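Local coordinates for protein meta cleavage compound hydrolase (Janthinobacterium, PDB 1J1I) that catalyses the hydrolytic cleavage of a carbon-carbon bond in a ring-opened intermediate of carbazole degradation, most likely releasing anthranilate, at residues L74-T79 against K196-T201; Y86-R91 against G116-L121; V236-A241 against G253-H258. All coordinates share one frame; numbering follows the deposited sequence.

Contact 1 of 3, residues L74-T79 against K196-T201; sequences LGFGKT and KAYVAT
G75 and F76 pack against A197, Y198 and T201 in a buried loop-to-helix contact of an alpha/beta hydrolase, where the loop after core strand 67-71 meets helix 192-208. That helix belongs to the segment inserted between strands 131-137 and 225-230, where this fold commonly carries its lid. The backbones come close at G75, whose lack of a side chain lets its CA approach the A197 CA to 5.3 Å. The A197 methyl points into the loop, and its CB lies 3.4 Å from G75 O. The loop then reverses in a type II' turn from F76 to T79, closed by a bond from T79 N to F76 O.

Beside this backbone contact lies a patch of side chains. With CG of Y198 anti to its backbone N (chi1 176°), the tyrosine ring drops off the helix flank beside F76. F76 CE2 meets Y198 CD1 at 4.4 Å, at the edge of the tyrosine ring and near its plane. F76 CZ also touches T201 CG2 at 4.2 Å, approaching obliquely. H43 and M115 pack on F76 as well, and its side chain is about 9 Å from that of S114, the probable nucleophile.

Polar atoms are joined through a bridging water that donates to both L74 O and T201 OG1. T201 OG1 in turn donates to A197 O at 2.9 Å, from above the carbonyl plane. A197 O is thus held twice, since T201 N reaches it at 2.8 Å from the opposite face.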
loop_
_atom_site.group_PDB
_atom_site.type_symbol
_atom_site.label_atom_id
_atom_site.label_comp_id
_atom_site.label_asym_id
_atom_site.label_seq_id
_atom_site.Cartn_x
_atom_site.Cartn_y
_atom_site.Cartn_z
ATOM N N LEU A 74 -12.510 -26.287 0.297
ATOM C CA LEU A 74 -12.816 -27.683 0.569
ATOM C C LEU A 74 -12.971 -27.861 2.078
ATOM O O LEU A 74 -12.081 -27.486 2.845
ATOM C CB LEU A 74 -11.655 -28.549 0.071
ATOM C CG LEU A 74 -11.632 -30.049 0.367
ATOM C CD1 LEU A 74 -12.750 -30.753 -0.389
ATOM C CD2 LEU A 74 -10.269 -30.601 -0.047
ATOM N N GLY A 75 -14.103 -28.421 2.496
ATOM C CA GLY A 75 -14.344 -28.652 3.912
ATOM C C GLY A 75 -14.938 -27.498 4.703
ATOM O O GLY A 75 -15.246 -27.658 5.885
ATOM N N PHE A 76 -15.099 -26.336 4.073
ATOM C CA PHE A 76 -15.655 -25.173 4.762
ATOM C C PHE A 76 -16.996 -24.723 4.196
ATOM O O PHE A 76 -17.370 -25.087 3.079
ATOM C CB PHE A 76 -14.688 -23.976 4.690
ATOM C CG PHE A 76 -13.437 -24.139 5.511
ATOM C CD1 PHE A 76 -12.417 -24.987 5.099
ATOM C CD2 PHE A 76 -13.282 -23.432 6.700
ATOM C CE1 PHE A 76 -11.256 -25.131 5.861
ATOM C CE2 PHE A 76 -12.125 -23.569 7.470
ATOM C CZ PHE A 76 -11.111 -24.419 7.048
ATOM N N GLY A 77 -17.700 -23.909 4.980
ATOM C CA GLY A 77 -18.982 -23.366 4.569
ATOM C C GLY A 77 -19.956 -24.370 3.986
ATOM O O GLY A 77 -20.321 -25.344 4.644
ATOM N N LYS A 78 -20.379 -24.129 2.746
ATOM C CA LYS A 78 -21.326 -25.021 2.088
ATOM C C LYS A 78 -20.670 -25.916 1.046
ATOM O O LYS A 78 -21.350 -26.664 0.346
ATOM C CB LYS A 78 -22.453 -24.212 1.443
ATOM C CG LYS A 78 -23.309 -23.444 2.444
ATOM C CD LYS A 78 -24.508 -22.811 1.763
ATOM C CE LYS A 78 -25.308 -21.956 2.734
ATOM N NZ LYS A 78 -26.481 -21.316 2.075
ATOM N N THR A 79 -19.348 -25.830 0.936
ATOM C CA THR A 79 -18.619 -26.662 -0.011
ATOM C C THR A 79 -18.585 -28.084 0.537
ATOM O O THR A 79 -18.693 -28.285 1.747
ATOM C CB THR A 79 -17.192 -26.115 -0.232
ATOM O OG1 THR A 79 -17.265 -24.983 -1.104
ATOM C CG2 THR A 79 -16.282 -27.167 -0.847
ATOM N N LYS A 196 -16.817 -31.387 11.803
ATOM C CA LYS A 196 -16.019 -32.589 11.591
ATOM C C LYS A 196 -14.885 -32.325 10.600
ATOM O O LYS A 196 -13.748 -32.754 10.815
ATOM C CB LYS A 196 -16.897 -33.732 11.074
ATOM C CG LYS A 196 -16.150 -35.042 10.857
ATOM C CD LYS A 196 -17.090 -36.150 10.391
ATOM C CE LYS A 196 -16.357 -37.471 10.189
ATOM N NZ LYS A 196 -15.316 -37.391 9.124
ATOM N N ALA A 197 -15.197 -31.630 9.510
ATOM C CA ALA A 197 -14.185 -31.311 8.508
ATOM C C ALA A 197 -13.162 -30.344 9.097
ATOM O O ALA A 197 -11.970 -30.432 8.800
ATOM C CB ALA A 197 -14.836 -30.697 7.270
ATOM N N TYR A 198 -13.631 -29.424 9.935
ATOM C CA TYR A 198 -12.742 -28.448 10.558
ATOM C C TYR A 198 -11.743 -29.153 11.468
ATOM O O TYR A 198 -10.558 -28.826 11.481
ATOM C CB TYR A 198 -13.541 -27.438 11.382
ATOM C CG TYR A 198 -12.657 -26.472 12.130
ATOM C CD1 TYR A 198 -11.920 -25.504 11.448
ATOM C CD2 TYR A 198 -12.521 -26.551 13.516
ATOM C CE1 TYR A 198 -11.068 -24.641 12.122
ATOM C CE2 TYR A 198 -11.669 -25.686 14.204
ATOM C CZ TYR A 198 -10.946 -24.736 13.498
ATOM O OH TYR A 198 -10.098 -23.880 14.164
ATOM N N VAL A 199 -12.232 -30.119 12.237
ATOM C CA VAL A 199 -11.369 -30.869 13.132
ATOM C C VAL A 199 -10.299 -31.603 12.339
ATOM O O VAL A 199 -9.131 -31.602 12.722
ATOM C CB VAL A 199 -12.176 -31.886 13.967
ATOM C CG1 VAL A 199 -11.230 -32.850 14.680
ATOM C CG2 VAL A 199 -13.033 -31.146 14.980
ATOM N N ALA A 200 -10.700 -32.225 11.234
ATOM C CA ALA A 200 -9.760 -32.957 10.386
ATOM C C ALA A 200 -8.758 -31.993 9.753
ATOM O O ALA A 200 -7.571 -32.303 9.643
ATOM C CB ALA A 200 -10.511 -33.714 9.297
ATOM N N THR A 201 -9.242 -30.827 9.336
ATOM C CA THR A 201 -8.378 -29.815 8.729
ATOM C C THR A 201 -7.289 -29.376 9.720
ATOM O O THR A 201 -6.106 -29.330 9.378
ATOM C CB THR A 201 -9.207 -28.573 8.282
ATOM O OG1 THR A 201 -10.061 -28.936 7.186
ATOM C CG2 THR A 201 -8.296 -27.434 7.852
HETATM O O HOH W 1 -9.773 -27.935 4.474
#

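Contact 2 of 3, residues Y86-R91 against G116-L121; sequences YTQDRR and GGATGL
Q88 places its CG anti to the backbone N (chi1 179°) and bends at chi2 (52°), which swings the amide across to T119. There NE2 donates to T119 OG1 over 3.2 Å in a fairly straight bond (159° at the hydrogen), with the hydroxyl lying near the amide plane. T119 OG1 also bonds to M115 O, one turn back in its own helix, so the hydroxyl is gripped from two sides of the interface. The other end of the amide is fixed by R91. NE and NH2 grip Q88 OE1 side-on, each at 2.9 Å, and OE1 sits in the guanidinium plane. With both ends engaged, the amide cannot easily flip. T87 O lies over one face of the same guanidinium, 3.7 Å above its plane. Van der Waals contacts complete the interface: the methyl CG2 of T119 presses on R91 O at 3.5 Å, and the methyl of A118 lies beside Q88 NE2.

Helix 88-101 starts here, with T87 as its N-cap, and it packs at this end on helix 114-126, which starts within the probable nucleophile elbow. Y213 bonds to both Q88 NE2 and A118 O, and helix 192-208 adds W204 against Q88 and T201 against R91.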
loop_
_atom_site.group_PDB
_atom_site.type_symbol
_atom_site.label_atom_id
_atom_site.label_comp_id
_atom_site.label_asym_id
_atom_site.label_seq_id
_atom_site.Cartn_x
_atom_site.Cartn_y
_atom_site.Cartn_z
ATOM N N TYR A 86 -7.513 -34.053 4.817
ATOM C CA TYR A 86 -7.524 -32.641 4.462
ATOM C C TYR A 86 -6.132 -32.032 4.549
ATOM O O TYR A 86 -5.742 -31.497 5.584
ATOM C CB TYR A 86 -8.500 -31.885 5.373
ATOM C CG TYR A 86 -9.956 -32.169 5.072
ATOM C CD1 TYR A 86 -10.715 -31.287 4.298
ATOM C CD2 TYR A 86 -10.576 -33.330 5.538
ATOM C CE1 TYR A 86 -12.054 -31.552 3.997
ATOM C CE2 TYR A 86 -11.916 -33.609 5.237
ATOM C CZ TYR A 86 -12.646 -32.716 4.468
ATOM O OH TYR A 86 -13.960 -32.989 4.152
ATOM N N THR A 87 -5.387 -32.126 3.451
ATOM C CA THR A 87 -4.032 -31.582 3.385
ATOM C C THR A 87 -4.043 -30.253 2.634
ATOM O O THR A 87 -5.010 -29.935 1.942
ATOM C CB THR A 87 -3.089 -32.534 2.634
ATOM O OG1 THR A 87 -3.458 -32.573 1.249
ATOM C CG2 THR A 87 -3.180 -33.942 3.214
ATOM N N GLN A 88 -2.970 -29.479 2.769
ATOM C CA GLN A 88 -2.881 -28.203 2.065
ATOM C C GLN A 88 -2.864 -28.513 0.572
ATOM O O GLN A 88 -3.418 -27.775 -0.238
ATOM C CB GLN A 88 -1.610 -27.458 2.481
ATOM C CG GLN A 88 -1.402 -26.113 1.788
ATOM C CD GLN A 88 -2.607 -25.195 1.892
ATOM O OE1 GLN A 88 -3.400 -25.286 2.831
ATOM N NE2 GLN A 88 -2.741 -24.290 0.931
ATOM N N ASP A 89 -2.244 -29.634 0.218
ATOM C CA ASP A 89 -2.171 -30.056 -1.172
ATOM C C ASP A 89 -3.584 -30.236 -1.738
ATOM O O ASP A 89 -3.861 -29.863 -2.881
ATOM C CB ASP A 89 -1.405 -31.373 -1.265
ATOM C CG ASP A 89 -0.083 -31.330 -0.517
ATOM O OD1 ASP A 89 -0.078 -31.018 0.705
ATOM O OD2 ASP A 89 0.952 -31.616 -1.155
ATOM N N ARG A 90 -4.474 -30.796 -0.924
ATOM C CA ARG A 90 -5.855 -31.038 -1.336
ATOM C C ARG A 90 -6.629 -29.730 -1.545
ATOM O O ARG A 90 -7.440 -29.626 -2.466
ATOM C CB ARG A 90 -6.557 -31.918 -0.297
ATOM C CG ARG A 90 -7.695 -32.754 -0.848
ATOM C CD ARG A 90 -7.252 -33.564 -2.061
ATOM N NE ARG A 90 -8.247 -34.558 -2.447
ATOM C CZ ARG A 90 -8.479 -35.679 -1.769
ATOM N NH1 ARG A 90 -7.782 -35.949 -0.672
ATOM N NH2 ARG A 90 -9.407 -36.528 -2.187
ATOM N N ARG A 91 -6.385 -28.733 -0.697
ATOM C CA ARG A 91 -7.062 -27.448 -0.856
ATOM C C ARG A 91 -6.562 -26.743 -2.119
ATOM O O ARG A 91 -7.335 -26.094 -2.827
ATOM C CB ARG A 91 -6.832 -26.547 0.363
ATOM C CG ARG A 91 -7.738 -26.842 1.558
ATOM C CD ARG A 91 -7.478 -25.855 2.701
ATOM N NE ARG A 91 -6.169 -26.075 3.311
ATOM C CZ ARG A 91 -5.912 -27.019 4.213
ATOM N NH1 ARG A 91 -6.880 -27.831 4.619
ATOM N NH2 ARG A 91 -4.686 -27.163 4.697
ATOM N N GLY A 116 -6.746 -19.070 3.282
ATOM C CA GLY A 116 -7.170 -18.830 1.915
ATOM C C GLY A 116 -6.015 -18.234 1.128
ATOM O O GLY A 116 -5.856 -18.491 -0.068
ATOM N N GLY A 117 -5.202 -17.433 1.810
ATOM C CA GLY A 117 -4.054 -16.821 1.165
ATOM C C GLY A 117 -3.007 -17.870 0.835
ATOM O O GLY A 117 -2.439 -17.872 -0.257
ATOM N N ALA A 118 -2.763 -18.780 1.773
ATOM C CA ALA A 118 -1.783 -19.846 1.548
ATOM C C ALA A 118 -2.216 -20.706 0.360
ATOM O O ALA A 118 -1.389 -21.156 -0.440
ATOM C CB ALA A 118 -1.655 -20.715 2.797
ATOM N N THR A 119 -3.523 -20.926 0.240
ATOM C CA THR A 119 -4.046 -21.745 -0.843
ATOM C C THR A 119 -3.929 -21.024 -2.190
ATOM O O THR A 119 -3.610 -21.643 -3.202
ATOM C CB THR A 119 -5.510 -22.163 -0.555
ATOM O OG1 THR A 119 -5.559 -22.882 0.688
ATOM C CG2 THR A 119 -6.039 -23.075 -1.661
ATOM N N GLY A 120 -4.176 -19.717 -2.195
ATOM C CA GLY A 120 -4.048 -18.948 -3.421
ATOM C C GLY A 120 -2.584 -18.919 -3.840
ATOM O O GLY A 120 -2.249 -18.996 -5.033
ATOM N N LEU A 121 -1.706 -18.819 -2.848
ATOM C CA LEU A 121 -0.269 -18.790 -3.091
ATOM C C LEU A 121 0.157 -20.115 -3.719
ATOM O O LEU A 121 0.932 -20.138 -4.676
ATOM C CB LEU A 121 0.483 -18.553 -1.771
ATOM C CG LEU A 121 1.978 -18.197 -1.846
ATOM C CD1 LEU A 121 2.437 -17.620 -0.513
ATOM C CD2 LEU A 121 2.803 -19.424 -2.209
#

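Contact 3 of 3, residues V236-A241 against G253-H258; sequences VPVETA and GYIIPH
V238 and A241 lean on I255 where helix 238-247 lies against strand 251-256, the outermost strand of this chain's sheet, in the beta-alpha-beta unit of strand 225-230, helix 238-247 and strand 251-256. The close part is small and wholly apolar. V238 and A241 stand three residues apart, A241 N donating to V238 O, and both direct their CB at the strand. I255 answers with two branches, CG2 for the valine and CD1 for the alanine. Its CG2 meets V238 CG2 at 4.1 Å, the two side chains crossing at about a right angle. At V238, chi1 of 65° puts CG1 between the backbone N and the carbonyl carbon, in the crowded position, and places CG2 anti to N for the contact.

The backbones themselves are loosely set. Even at their closest the CA atoms of A241 and G253 stay 7.5 Å apart and those of V238 and I255 8.1 Å, so the ends of side chains alone bridge the two elements. The valine end is also the more open one: V238 is partly exposed and E239 beside it faces solvent, whereas A241 is buried and rests on V227 and Q229 of strand 225-230 as well, so that the helix spans both strands.

Just ahead of the touching residues, V236 N bonds to OD1 of D233, a probable catalytic residue, and V236 packs on H261, another. On the strand side, G253 to I255 pair antiparallel with a strand of the second subunit, continuing the sheet across the interface, and I255 packs on L245 of that subunit. Within the chain, chi2 of -64° folds the isoleucine so that I255 CD1 reaches A241 CB at 4.2 Å.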
loop_
_atom_site.group_PDB
_atom_site.type_symbol
_atom_site.label_atom_id
_atom_site.label_comp_id
_atom_site.label_asym_id
_atom_site.label_seq_id
_atom_site.Cartn_x
_atom_site.Cartn_y
_atom_site.Cartn_z
ATOM N N VAL A 236 -0.363 -13.413 12.446
ATOM C CA VAL A 236 0.726 -13.244 11.490
ATOM C C VAL A 236 1.379 -11.892 11.756
ATOM O O VAL A 236 0.839 -10.851 11.383
ATOM C CB VAL A 236 0.214 -13.272 10.034
ATOM C CG1 VAL A 236 1.350 -12.936 9.070
ATOM C CG2 VAL A 236 -0.364 -14.638 9.716
ATOM N N PRO A 237 2.555 -11.890 12.404
ATOM C CA PRO A 237 3.283 -10.656 12.724
ATOM C C PRO A 237 3.541 -9.811 11.481
ATOM O O PRO A 237 3.660 -10.345 10.378
ATOM C CB PRO A 237 4.582 -11.168 13.344
ATOM C CG PRO A 237 4.183 -12.495 13.930
ATOM C CD PRO A 237 3.312 -13.072 12.849
ATOM N N VAL A 238 3.640 -8.497 11.662
ATOM C CA VAL A 238 3.883 -7.605 10.534
ATOM C C VAL A 238 5.214 -7.922 9.850
ATOM O O VAL A 238 5.354 -7.735 8.638
ATOM C CB VAL A 238 3.858 -6.113 10.973
ATOM C CG1 VAL A 238 5.001 -5.819 11.926
ATOM C CG2 VAL A 238 3.934 -5.216 9.754
ATOM N N GLU A 239 6.187 -8.411 10.617
ATOM C CA GLU A 239 7.488 -8.758 10.050
ATOM C C GLU A 239 7.325 -9.792 8.930
ATOM O O GLU A 239 8.138 -9.850 8.006
ATOM C CB GLU A 239 8.418 -9.327 11.128
ATOM C CG GLU A 239 8.828 -8.351 12.225
ATOM C CD GLU A 239 7.656 -7.880 13.069
ATOM O OE1 GLU A 239 6.824 -8.727 13.458
ATOM O OE2 GLU A 239 7.573 -6.667 13.350
ATOM N N THR A 240 6.275 -10.606 9.022
ATOM C CA THR A 240 5.997 -11.639 8.017
ATOM C C THR A 240 5.787 -11.020 6.645
ATOM O O THR A 240 6.189 -11.586 5.630
ATOM C CB THR A 240 4.713 -12.435 8.330
ATOM O OG1 THR A 240 4.734 -12.876 9.690
ATOM C CG2 THR A 240 4.607 -13.652 7.405
ATOM N N ALA A 241 5.119 -9.869 6.621
ATOM C CA ALA A 241 4.860 -9.170 5.369
ATOM C C ALA A 241 6.190 -8.744 4.762
ATOM O O ALA A 241 6.415 -8.879 3.556
ATOM C CB ALA A 241 3.979 -7.945 5.623
ATOM N N GLY A 253 3.521 -3.959 -1.291
ATOM C CA GLY A 253 3.126 -4.135 0.090
ATOM C C GLY A 253 2.156 -3.051 0.520
ATOM O O GLY A 253 2.291 -1.898 0.099
ATOM N N TYR A 254 1.163 -3.426 1.324
ATOM C CA TYR A 254 0.181 -2.476 1.850
ATOM C C TYR A 254 0.017 -2.775 3.335
ATOM O O TYR A 254 -0.601 -3.773 3.722
ATOM C CB TYR A 254 -1.172 -2.601 1.142
ATOM C CG TYR A 254 -2.150 -1.502 1.518
ATOM C CD1 TYR A 254 -1.818 -0.161 1.336
ATOM C CD2 TYR A 254 -3.396 -1.802 2.076
ATOM C CE1 TYR A 254 -2.691 0.858 1.699
ATOM C CE2 TYR A 254 -4.282 -0.787 2.441
ATOM C CZ TYR A 254 -3.917 0.543 2.253
ATOM O OH TYR A 254 -4.762 1.557 2.631
ATOM N N ILE A 255 0.577 -1.896 4.160
ATOM C CA ILE A 255 0.549 -2.057 5.606
ATOM C C ILE A 255 -0.505 -1.133 6.199
ATOM O O ILE A 255 -0.507 0.073 5.937
ATOM C CB ILE A 255 1.931 -1.737 6.202
ATOM C CG1 ILE A 255 3.029 -2.405 5.358
ATOM C CG2 ILE A 255 2.005 -2.221 7.636
ATOM C CD1 ILE A 255 2.988 -3.923 5.338
ATOM N N ILE A 256 -1.392 -1.713 7.006
ATOM C CA ILE A 256 -2.501 -0.988 7.617
ATOM C C ILE A 256 -2.386 -0.871 9.138
ATOM O O ILE A 256 -2.190 -1.868 9.839
ATOM C CB ILE A 256 -3.837 -1.697 7.283
ATOM C CG1 ILE A 256 -3.980 -1.859 5.768
ATOM C CG2 ILE A 256 -5.011 -0.918 7.853
ATOM C CD1 ILE A 256 -5.199 -2.700 5.358
ATOM N N PRO A 257 -2.502 0.357 9.668
ATOM C CA PRO A 257 -2.407 0.562 11.118
ATOM C C PRO A 257 -3.741 0.237 11.795
ATOM O O PRO A 257 -4.780 0.217 11.138
ATOM C CB PRO A 257 -2.054 2.041 11.227
ATOM C CG PRO A 257 -2.875 2.645 10.095
ATOM C CD PRO A 257 -2.623 1.645 8.955
ATOM N N HIS A 258 -3.701 -0.030 13.100
ATOM C CA HIS A 258 -4.915 -0.320 13.865
ATOM C C HIS A 258 -5.738 -1.378 13.147
ATOM O O HIS A 258 -6.945 -1.231 12.947
ATOM C CB HIS A 258 -5.721 0.967 14.008
ATOM C CG HIS A 258 -4.890 2.142 14.418
ATOM N ND1 HIS A 258 -4.997 3.379 13.815
ATOM C CD2 HIS A 258 -3.919 2.262 15.353
ATOM C CE1 HIS A 258 -4.125 4.207 14.361
ATOM N NE2 HIS A 258 -3.459 3.555 15.296
#

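In the fold
Contacts 1 and 2 are neighbours, with centres 13 Å apart, and contact 2 is nested along the chain inside the loop closed by contact 1. They touch directly: L74 CD2 lies 3.5 Å from R90 CG, T201 CG2 3.6 Å from R91 NH1, and A200 CB 3.8 Å from Y86 CD2. Helix 192-208 therefore docks on both the loop 74-79 and the start of helix 88-101, tying the inserted helices to the core. Contact 3 follows later in the chain, its centre about 28 Å from that of contact 1 and about 21 Å from that of contact 2, and touches neither. It lies at the outer strand, 251-256, across the chain's centre from contact 1, where the second subunit extends the sheet.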